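Local coordinates for protein cellulose 1,4-beta-cellobiosidase (Thermobifida fusca, PDB 4JJJ) that probably hydrolyses cellulose chains to release cellobiose, this chain being the family 48 glycoside hydrolase catalytic domain of a longer, multidomain cellulase, at residues A[37-42]-A[589-594]; A[545-550]-A[615-620]. The protein carries 1 engineered substitution. All blocks are in the same frame, centred on the assembly; numbering follows the deposited sequence. Where two conformers were deposited one is given.

Contact 1: A[37-42]-A[589-594]; sequences MIVEAP and SFYKND. With GLC (alpha-D-glucopyranose), chain C; BGC (beta-D-glucopyranose), chain B; BGC (beta-D-glucopyranose), chain D.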
loop_
_atom_site.group_PDB
_atom_site.type_symbol
_atom_site.label_atom_id
_atom_site.label_comp_id
_atom_site.label_asym_id
_atom_site.label_seq_id
_atom_site.Cartn_x
_atom_site.Cartn_y
_atom_site.Cartn_z
ATOM N N MET A 37 -9.659 12.807 -12.090
ATOM C CA MET A 37 -9.438 11.762 -13.166
ATOM C C MET A 37 -8.026 11.213 -13.084
ATOM O O MET A 37 -7.075 11.802 -13.647
ATOM C CB MET A 37 -9.780 12.256 -14.553
ATOM C CG MET A 37 -9.686 11.151 -15.641
ATOM S SD MET A 37 -10.530 11.577 -17.175
ATOM C CE MET A 37 -10.163 10.137 -18.130
ATOM N N ILE A 38 -7.929 10.062 -12.427
ATOM C CA ILE A 38 -6.675 9.442 -12.165
ATOM C C ILE A 38 -6.946 7.977 -11.900
ATOM O O ILE A 38 -7.820 7.628 -11.111
ATOM C CB ILE A 38 -5.927 10.134 -10.954
ATOM C CG1 ILE A 38 -4.554 9.462 -10.699
ATOM C CG2 ILE A 38 -6.768 10.178 -9.719
ATOM C CD1 ILE A 38 -3.682 10.367 -9.866
ATOM N N VAL A 39 -6.193 7.103 -12.585
ATOM C CA VAL A 39 -6.439 5.683 -12.534
ATOM C C VAL A 39 -5.073 4.948 -12.456
ATOM O O VAL A 39 -4.273 4.935 -13.412
ATOM C CB VAL A 39 -7.231 5.168 -13.780
ATOM C CG1 VAL A 39 -7.478 3.701 -13.700
ATOM C CG2 VAL A 39 -8.539 6.034 -13.910
ATOM N N GLU A 40 -4.761 4.421 -11.253
ATOM C CA GLU A 40 -3.396 3.887 -11.047
ATOM C C GLU A 40 -3.310 2.824 -9.984
ATOM O O GLU A 40 -2.536 1.879 -10.087
ATOM C CB GLU A 40 -2.358 4.998 -10.826
ATOM C CG GLU A 40 -2.605 5.887 -9.612
ATOM C CD GLU A 40 -1.836 7.232 -9.652
ATOM O OE1 GLU A 40 -1.356 7.619 -10.726
ATOM O OE2 GLU A 40 -1.721 7.755 -8.504
ATOM N N ALA A 41 -4.032 2.964 -8.899
ATOM C CA ALA A 41 -4.124 2.030 -7.814
ATOM C C ALA A 41 -5.513 2.126 -7.219
ATOM O O ALA A 41 -6.289 1.255 -7.477
ATOM C CB ALA A 41 -2.981 2.099 -6.775
ATOM N N PRO A 42 -5.908 3.290 -6.673
ATOM C CA PRO A 42 -7.316 3.704 -6.700
ATOM C C PRO A 42 -7.644 3.999 -8.163
ATOM O O PRO A 42 -6.723 4.185 -8.974
ATOM C CB PRO A 42 -7.368 4.923 -5.781
ATOM C CG PRO A 42 -6.043 5.517 -5.955
ATOM C CD PRO A 42 -5.037 4.387 -6.080
ATOM N N SER A 589 -19.767 5.620 -15.469
ATOM C CA SER A 589 -20.202 6.535 -16.500
ATOM C C SER A 589 -20.160 7.978 -16.060
ATOM O O SER A 589 -20.112 8.856 -16.902
ATOM C CB SER A 589 -21.592 6.179 -17.068
ATOM O OG SER A 589 -22.574 6.382 -16.128
ATOM N N PHE A 590 -20.099 8.169 -14.775
ATOM C CA PHE A 590 -19.872 9.498 -14.200
ATOM C C PHE A 590 -18.585 10.184 -14.728
ATOM O O PHE A 590 -18.424 11.383 -14.619
ATOM C CB PHE A 590 -19.880 9.470 -12.675
ATOM C CG PHE A 590 -18.959 8.433 -12.063
ATOM C CD1 PHE A 590 -17.619 8.630 -11.948
ATOM C CD2 PHE A 590 -19.484 7.234 -11.632
ATOM C CE1 PHE A 590 -16.757 7.660 -11.429
ATOM C CE2 PHE A 590 -18.650 6.302 -11.065
ATOM C CZ PHE A 590 -17.332 6.471 -11.014
ATOM N N TYR A 591 -17.602 9.396 -15.143
ATOM C CA TYR A 591 -16.381 9.913 -15.697
ATOM C C TYR A 591 -16.595 10.803 -16.864
ATOM O O TYR A 591 -15.809 11.661 -17.105
ATOM C CB TYR A 591 -15.310 8.891 -15.943
ATOM C CG TYR A 591 -14.267 8.706 -14.890
ATOM C CD1 TYR A 591 -13.566 9.793 -14.447
ATOM C CD2 TYR A 591 -13.884 7.459 -14.485
ATOM C CE1 TYR A 591 -12.556 9.702 -13.471
ATOM C CE2 TYR A 591 -12.872 7.324 -13.506
ATOM C CZ TYR A 591 -12.163 8.451 -13.095
ATOM O OH TYR A 591 -11.068 8.356 -12.181
ATOM N N LYS A 592 -17.668 10.638 -17.603
ATOM C CA LYS A 592 -17.906 11.497 -18.760
ATOM C C LYS A 592 -18.232 12.911 -18.338
ATOM O O LYS A 592 -18.136 13.808 -19.196
ATOM C CB LYS A 592 -19.089 10.928 -19.479
ATOM C CG LYS A 592 -18.804 9.597 -20.159
ATOM C CD LYS A 592 -20.186 9.121 -20.733
ATOM C CE LYS A 592 -20.080 7.794 -21.446
ATOM N NZ LYS A 592 -21.472 7.237 -21.777
ATOM N N ASN A 593 -18.498 13.162 -17.076
ATOM C CA ASN A 593 -18.690 14.537 -16.608
ATOM C C ASN A 593 -17.444 15.175 -16.052
ATOM O O ASN A 593 -17.466 16.313 -15.631
ATOM C CB ASN A 593 -19.815 14.551 -15.573
ATOM C CG ASN A 593 -21.064 13.846 -16.141
ATOM O OD1 ASN A 593 -21.449 14.125 -17.304
ATOM N ND2 ASN A 593 -21.533 12.774 -15.467
ATOM N N ASP A 594 -16.330 14.440 -16.035
ATOM C CA ASP A 594 -15.090 14.944 -15.463
ATOM C C ASP A 594 -14.512 16.062 -16.286
ATOM O O ASP A 594 -14.532 16.036 -17.517
ATOM C CB ASP A 594 -14.062 13.819 -15.381
ATOM C CG ASP A 594 -12.890 14.165 -14.454
ATOM O OD1 ASP A 594 -11.995 14.880 -14.950
ATOM O OD2 ASP A 594 -12.896 13.589 -13.314
HETATM C C1 GLC C . 3.092 6.573 -11.939
HETATM C C2 GLC C . 3.107 5.142 -11.577
HETATM C C3 GLC C . 1.990 4.831 -10.547
HETATM C C4 GLC C . 2.124 5.734 -9.315
HETATM C C5 GLC C . 2.195 7.173 -9.835
HETATM C C6 GLC C . 2.435 8.228 -8.796
HETATM O O1 GLC C . 1.853 6.715 -12.511
HETATM O O2 GLC C . 2.740 4.343 -12.785
HETATM O O3 GLC C . 1.964 3.454 -10.210
HETATM O O4 GLC C . 0.937 5.623 -8.502
HETATM O O5 GLC C . 3.282 7.314 -10.753
HETATM O O6 GLC C . 3.682 8.015 -8.233
HETATM C C2 BGC B . 3.402 4.790 -11.336
HETATM C C3 BGC B . 2.267 4.531 -10.352
HETATM C C4 BGC B . 2.199 5.651 -9.293
HETATM C C5 BGC B . 2.289 7.087 -9.845
HETATM C C6 BGC B . 2.557 8.138 -8.766
HETATM C C1 BGC B . 3.363 6.210 -11.851
HETATM O O1 BGC B . 4.532 6.370 -12.720
HETATM O O2 BGC B . 3.197 3.800 -12.398
HETATM O O3 BGC B . 2.428 3.261 -9.711
HETATM O O4 BGC B . 0.998 5.582 -8.520
HETATM O O5 BGC B . 3.365 7.183 -10.778
HETATM O O6 BGC B . 3.812 7.989 -8.154
HETATM C C2 BGC D . -0.063 5.442 -6.417
HETATM C C3 BGC D . 0.025 4.911 -4.988
HETATM C C4 BGC D . 0.459 3.416 -4.992
HETATM C C5 BGC D . 1.683 3.167 -5.909
HETATM C C6 BGC D . 1.962 1.688 -6.032
HETATM C C1 BGC D . 1.210 5.175 -7.198
HETATM O O2 BGC D . -0.266 6.848 -6.393
HETATM O O3 BGC D . -1.273 5.106 -4.374
HETATM O O4 BGC D . 0.742 3.025 -3.633
HETATM O O5 BGC D . 1.407 3.747 -7.190
HETATM O O6 BGC D . 0.834 0.998 -6.536
HETATM O O HOH W 1 -9.841 15.505 -13.405
#
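Met37 and Tyr591 carry this contact: the methionine runs obliquely past the phenol ring, its CA 3.7 Å and its CG 3.9 Å from Tyr591 CE1. With CG anti to the backbone N (chi1 -174°) and the rest of the chain extended, the thioether travels along the ring and on toward helix 597-604, where it packs on Trp597 and Val600. In this conformer, one of two modelled, so that the position of the thioether is less certain, SD lies 5.1 Å from the centroid of the Tyr591 ring, 40° off the normal, an oblique Met-aromatic contact. Asp594 reaches the CB end of the same side chain, its OD1 3.5 Å from Met37 CB.

Tyr591 belongs to a short 3-10 turn, 589-593, on the periphery of the (alpha/alpha)6 barrel, while 37-42 lies in the loop between strands 27-30 and 47-49 that reaches inward to the glycan pocket. Further along that loop, Glu40 OE2 accepts a hydrogen bond from O2 of the chain D glucose, 2.7 Å away, and His32 is a second partner of the same oxygen.

No direct hydrogen bond joins the two segments; instead a water accepts from Met37 N at 3.0 Å and donates to Asp594 OD1 at 2.7 Å. The carboxylate is further fixed by Thr36 OG1 on OD2 and by Leu596 N on OD1, the latter a cap just ahead of helix 597-604. Against this buried, close-fitting part, Val39 is the looser side: partly exposed, it touches the phenol end lightly, CG2 lying 3.8 Å from Tyr591 OH. That hydroxyl is hydrogen-bonded to the backbone O of Asp43, a few residues further along the same loop.

Contact 2: A[545-550]-A[615-620]; sequences EQPSWD and VERHRF. With ZN (zinc ion), chain Y; CA (calcium ion), chain F; GLC (alpha-D-glucopyranose), chain C; BGC (beta-D-glucopyranose), chain B.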
loop_
_atom_site.group_PDB
_atom_site.type_symbol
_atom_site.label_atom_id
_atom_site.label_comp_id
_atom_site.label_asym_id
_atom_site.label_seq_id
_atom_site.Cartn_x
_atom_site.Cartn_y
_atom_site.Cartn_z
ATOM N N GLU A 545 3.021 15.340 -16.476
ATOM C CA GLU A 545 2.976 13.896 -16.768
ATOM C C GLU A 545 1.915 13.670 -17.861
ATOM O O GLU A 545 1.002 14.492 -18.036
ATOM C CB GLU A 545 2.810 13.062 -15.522
ATOM C CG GLU A 545 1.512 13.018 -14.961
ATOM C CD GLU A 545 1.345 12.143 -13.710
ATOM O OE1 GLU A 545 1.756 12.757 -12.732
ATOM O OE2 GLU A 545 0.768 11.009 -13.670
ATOM N N GLN A 546 2.055 12.553 -18.543
ATOM C CA GLN A 546 1.175 12.245 -19.682
ATOM C C GLN A 546 0.708 10.786 -19.605
ATOM O O GLN A 546 1.309 9.894 -20.229
ATOM C CB GLN A 546 1.881 12.600 -20.978
ATOM C CG GLN A 546 0.992 12.452 -22.188
ATOM C CD GLN A 546 1.741 12.814 -23.473
ATOM O OE1 GLN A 546 2.853 12.303 -23.685
ATOM N NE2 GLN A 546 1.155 13.671 -24.331
ATOM N N PRO A 547 -0.366 10.564 -18.832
ATOM C CA PRO A 547 -0.855 9.209 -18.590
ATOM C C PRO A 547 -1.489 8.603 -19.855
ATOM O O PRO A 547 -1.778 9.282 -20.847
ATOM C CB PRO A 547 -1.919 9.355 -17.476
ATOM C CG PRO A 547 -2.047 10.761 -17.281
ATOM C CD PRO A 547 -1.019 11.562 -17.968
ATOM N N SER A 548 -1.592 7.275 -19.915
ATOM C CA SER A 548 -2.317 6.633 -21.027
ATOM C C SER A 548 -3.690 6.167 -20.586
ATOM O O SER A 548 -3.866 5.693 -19.495
ATOM C CB SER A 548 -1.561 5.465 -21.661
ATOM O OG SER A 548 -1.373 4.417 -20.768
ATOM N N TRP A 549 -4.615 6.206 -21.532
ATOM C CA TRP A 549 -6.036 6.019 -21.304
ATOM C C TRP A 549 -6.704 4.953 -22.203
ATOM O O TRP A 549 -7.911 4.819 -22.129
ATOM C CB TRP A 549 -6.737 7.360 -21.612
ATOM C CG TRP A 549 -6.271 8.447 -20.710
ATOM C CD1 TRP A 549 -5.395 9.449 -21.049
ATOM C CD2 TRP A 549 -6.580 8.635 -19.297
ATOM N NE1 TRP A 549 -5.174 10.256 -19.931
ATOM C CE2 TRP A 549 -5.875 9.789 -18.865
ATOM C CE3 TRP A 549 -7.387 7.953 -18.360
ATOM C CZ2 TRP A 549 -5.907 10.232 -17.572
ATOM C CZ3 TRP A 549 -7.443 8.420 -17.063
ATOM C CH2 TRP A 549 -6.716 9.575 -16.692
ATOM N N ASP A 550 -5.932 4.290 -23.007
ATOM C CA ASP A 550 -6.500 3.457 -24.025
ATOM C C ASP A 550 -7.242 2.266 -23.475
ATOM O O ASP A 550 -8.077 1.649 -24.174
ATOM C CB ASP A 550 -5.407 2.985 -24.971
ATOM C CG ASP A 550 -4.386 2.227 -24.264
ATOM O OD1 ASP A 550 -3.601 2.868 -23.523
ATOM O OD2 ASP A 550 -4.325 0.998 -24.370
ATOM N N VAL A 615 -0.763 16.696 -17.812
ATOM C CA VAL A 615 -1.424 17.170 -16.603
ATOM C C VAL A 615 -0.355 17.425 -15.535
ATOM O O VAL A 615 0.727 16.857 -15.594
ATOM C CB VAL A 615 -2.445 16.123 -16.112
ATOM C CG1 VAL A 615 -3.537 15.826 -17.136
ATOM C CG2 VAL A 615 -1.799 14.823 -15.712
ATOM N N GLU A 616 -0.686 18.261 -14.556
ATOM C CA GLU A 616 0.206 18.546 -13.452
ATOM C C GLU A 616 -0.581 18.149 -12.193
ATOM O O GLU A 616 -1.458 18.924 -11.730
ATOM C CB GLU A 616 0.702 19.980 -13.416
ATOM C CG GLU A 616 1.594 20.295 -14.613
ATOM C CD GLU A 616 2.576 21.373 -14.472
ATOM O OE1 GLU A 616 2.758 21.866 -13.356
ATOM O OE2 GLU A 616 3.257 21.598 -15.519
ATOM N N ARG A 617 -0.352 16.921 -11.668
ATOM C CA ARG A 617 -1.200 16.363 -10.645
ATOM C C ARG A 617 -0.639 16.645 -9.213
ATOM O O ARG A 617 0.593 16.728 -9.022
ATOM C CB ARG A 617 -1.317 14.826 -10.825
ATOM C CG ARG A 617 -2.231 14.478 -11.990
ATOM C CD ARG A 617 -1.991 13.116 -12.470
ATOM N NE ARG A 617 -3.134 12.611 -13.252
ATOM C CZ ARG A 617 -3.192 11.357 -13.716
ATOM N NH1 ARG A 617 -2.130 10.552 -13.670
ATOM N NH2 ARG A 617 -4.318 10.920 -14.293
ATOM N N HIS A 618 -1.555 16.712 -8.285
ATOM C CA HIS A 618 -1.276 16.969 -6.842
ATOM C C HIS A 618 -1.849 15.768 -6.091
ATOM O O HIS A 618 -2.930 15.788 -5.500
ATOM C CB HIS A 618 -1.907 18.283 -6.464
ATOM C CG HIS A 618 -1.362 19.407 -7.276
ATOM N ND1 HIS A 618 -1.946 19.737 -8.461
ATOM C CD2 HIS A 618 -0.296 20.257 -7.151
ATOM C CE1 HIS A 618 -1.280 20.714 -9.047
ATOM N NE2 HIS A 618 -0.302 21.080 -8.250
ATOM N N ARG A 619 -1.082 14.659 -6.028
ATOM C CA ARG A 619 -1.354 13.462 -5.237
ATOM C C ARG A 619 -1.042 13.789 -3.792
ATOM O O ARG A 619 0.009 14.293 -3.498
ATOM C CB ARG A 619 -0.517 12.288 -5.679
ATOM C CG ARG A 619 -0.866 11.812 -7.116
ATOM C CD ARG A 619 0.187 10.728 -7.499
ATOM N NE ARG A 619 -0.093 10.191 -8.833
ATOM C CZ ARG A 619 0.323 10.716 -9.967
ATOM N NH1 ARG A 619 1.028 11.819 -9.989
ATOM N NH2 ARG A 619 0.013 10.089 -11.087
ATOM N N PHE A 620 -1.973 13.480 -2.937
ATOM C CA PHE A 620 -1.775 13.792 -1.484
ATOM C C PHE A 620 -0.451 13.269 -0.924
ATOM O O PHE A 620 0.333 13.994 -0.306
ATOM C CB PHE A 620 -2.940 13.321 -0.678
ATOM C CG PHE A 620 -2.870 13.706 0.787
ATOM C CD1 PHE A 620 -3.145 15.030 1.192
ATOM C CD2 PHE A 620 -2.479 12.818 1.786
ATOM C CE1 PHE A 620 -3.077 15.428 2.515
ATOM C CE2 PHE A 620 -2.393 13.229 3.108
ATOM C CZ PHE A 620 -2.687 14.533 3.481
HETATM ZN ZN ZN Y . 4.796 22.632 -15.009
HETATM CA CA CA F . -9.161 1.190 -26.004
HETATM C C1 GLC C . 3.092 6.573 -11.939
HETATM C C2 GLC C . 3.107 5.142 -11.577
HETATM C C3 GLC C . 1.990 4.831 -10.547
HETATM C C4 GLC C . 2.124 5.734 -9.315
HETATM C C5 GLC C . 2.195 7.173 -9.835
HETATM C C6 GLC C . 2.435 8.228 -8.796
HETATM O O1 GLC C . 1.853 6.715 -12.511
HETATM O O2 GLC C . 2.740 4.343 -12.785
HETATM O O3 GLC C . 1.964 3.454 -10.210
HETATM O O4 GLC C . 0.937 5.623 -8.502
HETATM O O5 GLC C . 3.282 7.314 -10.753
HETATM O O6 GLC C . 3.682 8.015 -8.233
HETATM C C2 BGC B . 3.402 4.790 -11.336
HETATM C C3 BGC B . 2.267 4.531 -10.352
HETATM C C4 BGC B . 2.199 5.651 -9.293
HETATM C C5 BGC B . 2.289 7.087 -9.845
HETATM C C6 BGC B . 2.557 8.138 -8.766
HETATM C C1 BGC B . 3.363 6.210 -11.851
HETATM O O1 BGC B . 4.532 6.370 -12.720
HETATM O O2 BGC B . 3.197 3.800 -12.398
HETATM O O3 BGC B . 2.428 3.261 -9.711
HETATM O O4 BGC B . 0.998 5.582 -8.520
HETATM O O5 BGC B . 3.365 7.183 -10.778
HETATM O O6 BGC B . 3.812 7.989 -8.154
HETATM O O HOH W 2 1.932 15.393 -12.624
HETATM O O HOH W 3 6.041 21.814 -13.628
HETATM O O HOH W 4 -7.395 0.459 -26.877
HETATM O O HOH W 5 -9.012 3.263 -26.806
HETATM O O HOH W 6 -10.468 0.791 -27.897
HETATM O O HOH W 7 4.648 24.640 -14.697
#
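Arg619 of the glycan pocket is backed here by Glu545. The two side chains approach from opposite directions and meet end-on, with the carboxylate and guanidinium planes only 14° apart. Arg619 NH1 donates to Glu545 OE1 at 3.0 Å and NH2 to OE2 at 2.8 Å, both bonds nearly straight and both using syn lone pairs. This two-pronged grip fixes the rotation of the guanidinium, and over one of its faces sits C6 of the sugar, modelled as either anomer of glucose; in the alpha form C6 is 3.2 Å from Arg619 NE.

Arg617 comes in differently. Its plane is turned 74° from the carboxylate, and NH1 meets Glu545 OE2 from above the carboxylate plane at 2.9 Å, in a more bent bond. Two arginines thus converge on one oxygen, an arrangement that would favour a charged carboxylate. Pro547 CG packs over one face of the Arg617 guanidinium, 3.6 Å from NH1, while Trp549 CH2 sits at the edge of that guanidinium, near NH2, with the two planes nearly perpendicular.

The backbones are tied once, by an antiparallel hydrogen-bonded pair between Glu545 and Val615. Glu545 CG, placed between the backbone N and the carbonyl carbon (chi1 77°), rests against Val615 CG2 and sends the extended chain toward the arginines. A water links Glu545 OE1 to the backbone N of Arg617. Further out, Glu616 OE2 binds a zinc ion at 1.9 Å and the Asp550 carbonyl joins Asp553 and Asp554 round a calcium ion. Arg619 is the N-cap residue of helix 620-637, and Glu545, Arg617 and Arg619 form a salt-bridge network in which a second-shell carboxylate positions a sugar-contacting arginine.

Contacts 1 and 2 have centres 11 Å apart, and both arginines of contact 2 reach segment 37-42 of contact 1. A salt bridge joins them, Arg619 NH2 to Glu40 OE1 at 2.8 Å, so this arginine of contact 2 connects Glu545 behind it to a pocket residue of contact 1. Arg617 NH2 probably donates to Met37 O at 3.0 Å, and Met37 CE packs on Trp549 CZ3. Both contacts border the same glucose, modelled as two anomers. Glu51, the predicted proton donor, is close to each: its side chain lies about 7 Å from that of Arg619 and about 9 Å from that of Ile38.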